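Local coordinates for synaptonemal complex protein 2 (Mus musculus, PDB 5IWZ) that serves as a major building block of the axial and lateral elements of synaptonemal complexes and is required for chromosome synapsis in meiosis, at residues Leu99-Val104 with Lys147-Glu152. Sequence-based numbering, arbitrary orientation.
Sequences LVQKMV and KNQVLE
Val100 packs against Gln149 and Val150 where two nearly parallel helices, 99-108 and 144-163, lie side by side in the armadillo-repeat-like domain; the segment axes approach to 9.8 Å and make an angle of 24°. The CB of Val100 is directed toward the second helix. Its CG1, placed anti to its own backbone N (chi1 176°), rests 3.8 Å from Gln149 CB, while Val100 CG2 reaches Val150 CG2 at 4.2 Å on the buried side. Met182 of helix 169-185 touches Val150 there and continues the apolar layer.

Toward solvent the seam turns polar. Gln149 extends beyond CG and passes obliquely over Val100, which brings Gln149 OE1 to 3.6 Å from Val100 CB. Water 1 joins this oxygen to the first turn of helix 99-108: it accepts from Val100 N at 2.8 Å and donates to Gln149 OE1, also at 2.8 Å. The bent side chain of Gln101 comes across that of Gln149 at about a right angle.

With an alanine at Val100, both methyls that bear on Gln149 CB and Val150 would be lost, which would probably leave a gap between the helices and set the Gln149 chain freer to turn. The helices are thus joined by a small apolar contact with a water bridge beside it, which gives Val100 N, too early in its helix for an i-4 partner within it, an acceptor.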
loop_
_atom_site.group_PDB
_atom_site.type_symbol
_atom_site.label_atom_id
_atom_site.label_comp_id
_atom_site.label_asym_id
_atom_site.label_seq_id
_atom_site.Cartn_x
_atom_site.Cartn_y
_atom_site.Cartn_z
ATOM N N LEU A 99 7.260 15.146 17.329
ATOM C CA LEU A 99 6.230 14.156 16.992
ATOM C C LEU A 99 6.698 13.193 15.903
ATOM O O LEU A 99 6.417 11.988 15.968
ATOM C CB LEU A 99 4.946 14.862 16.561
ATOM C CG LEU A 99 3.878 14.033 15.826
ATOM C CD1 LEU A 99 3.366 12.866 16.687
ATOM C CD2 LEU A 99 2.734 14.939 15.388
ATOM N N VAL A 100 7.419 13.697 14.900
ATOM C CA VAL A 100 7.845 12.836 13.801
ATOM C C VAL A 100 8.748 11.710 14.309
ATOM O O VAL A 100 8.633 10.559 13.866
ATOM C CB VAL A 100 8.528 13.671 12.699
ATOM C CG1 VAL A 100 9.066 12.765 11.595
ATOM C CG2 VAL A 100 7.550 14.679 12.112
ATOM N N GLN A 101 9.642 12.014 15.262
ATOM C CA GLN A 101 10.513 10.981 15.825
ATOM C C GLN A 101 9.741 10.022 16.725
ATOM O O GLN A 101 10.068 8.830 16.780
ATOM C CB GLN A 101 11.675 11.609 16.596
ATOM C CG GLN A 101 12.806 12.114 15.702
ATOM C CD GLN A 101 12.433 13.384 14.948
ATOM O OE1 GLN A 101 11.947 14.353 15.542
ATOM N NE2 GLN A 101 12.646 13.380 13.629
ATOM N N LYS A 102 8.717 10.501 17.437
ATOM C CA LYS A 102 7.817 9.551 18.089
ATOM C C LYS A 102 7.173 8.617 17.066
ATOM O O LYS A 102 7.082 7.407 17.293
ATOM C CB LYS A 102 6.751 10.276 18.904
ATOM C CG LYS A 102 7.082 10.374 20.391
ATOM C CD LYS A 102 8.165 11.375 20.672
ATOM C CE LYS A 102 8.416 11.534 22.174
ATOM N NZ LYS A 102 9.081 10.333 22.764
ATOM N N MET A 103 6.747 9.145 15.923
ATOM C CA MET A 103 6.119 8.264 14.936
ATOM C C MET A 103 7.112 7.264 14.353
ATOM O O MET A 103 6.722 6.136 14.036
ATOM C CB MET A 103 5.470 9.090 13.836
ATOM C CG MET A 103 4.444 10.015 14.440
ATOM S SD MET A 103 2.964 10.193 13.459
ATOM C CE MET A 103 2.753 8.552 12.799
ATOM N N VAL A 104 8.391 7.648 14.211
ATOM C CA VAL A 104 9.415 6.676 13.821
ATOM C C VAL A 104 9.495 5.562 14.854
ATOM O O VAL A 104 9.511 4.363 14.523
ATOM C CB VAL A 104 10.775 7.373 13.637
ATOM C CG1 VAL A 104 11.911 6.340 13.506
ATOM C CG2 VAL A 104 10.724 8.281 12.421
ATOM N N LYS A 147 7.009 18.246 6.811
ATOM C CA LYS A 147 7.282 17.577 5.544
ATOM C C LYS A 147 8.745 17.154 5.438
ATOM O O LYS A 147 9.047 16.025 5.018
ATOM C CB LYS A 147 6.894 18.512 4.400
ATOM C CG LYS A 147 7.125 17.988 3.007
ATOM C CD LYS A 147 6.497 18.951 2.020
ATOM C CE LYS A 147 5.072 19.314 2.446
ATOM N NZ LYS A 147 4.258 19.964 1.384
ATOM N N ASN A 148 9.672 18.042 5.813
ATOM C CA ASN A 148 11.085 17.680 5.729
ATOM C C ASN A 148 11.412 16.505 6.648
ATOM O O ASN A 148 12.125 15.576 6.247
ATOM C CB ASN A 148 11.983 18.867 6.072
ATOM C CG ASN A 148 13.435 18.439 6.264
ATOM O OD1 ASN A 148 14.151 18.173 5.291
ATOM N ND2 ASN A 148 13.860 18.319 7.522
ATOM N N GLN A 149 10.915 16.532 7.885
ATOM C CA GLN A 149 11.237 15.453 8.814
ATOM C C GLN A 149 10.606 14.143 8.379
ATOM O O GLN A 149 11.221 13.080 8.514
ATOM C CB GLN A 149 10.800 15.809 10.239
ATOM C CG GLN A 149 11.607 16.950 10.853
ATOM C CD GLN A 149 11.319 17.165 12.332
ATOM O OE1 GLN A 149 11.010 16.222 13.065
ATOM N NE2 GLN A 149 11.393 18.419 12.768
ATOM N N VAL A 150 9.388 14.192 7.843
ATOM C CA VAL A 150 8.743 12.966 7.388
ATOM C C VAL A 150 9.542 12.336 6.254
ATOM O O VAL A 150 9.838 11.133 6.277
ATOM C CB VAL A 150 7.279 13.233 6.985
ATOM C CG1 VAL A 150 6.711 12.013 6.294
ATOM C CG2 VAL A 150 6.443 13.553 8.213
ATOM N N LEU A 151 9.916 13.142 5.250
ATOM C CA LEU A 151 10.730 12.655 4.137
ATOM C C LEU A 151 12.029 12.044 4.638
ATOM O O LEU A 151 12.412 10.937 4.233
ATOM C CB LEU A 151 11.049 13.805 3.167
ATOM C CG LEU A 151 10.352 14.121 1.837
ATOM C CD1 LEU A 151 9.510 12.987 1.282
ATOM C CD2 LEU A 151 9.545 15.413 1.921
ATOM N N GLU A 152 12.721 12.761 5.529
ATOM C CA GLU A 152 14.062 12.355 5.950
ATOM C C GLU A 152 14.030 11.059 6.748
ATOM O O GLU A 152 14.914 10.204 6.599
ATOM C CB GLU A 152 14.716 13.469 6.782
ATOM C CG GLU A 152 15.145 14.670 5.975
ATOM C CD GLU A 152 16.096 14.277 4.870
ATOM O OE1 GLU A 152 17.062 13.543 5.167
ATOM O OE2 GLU A 152 15.869 14.674 3.703
HETATM O O HOH W 1 8.807 16.180 14.808
#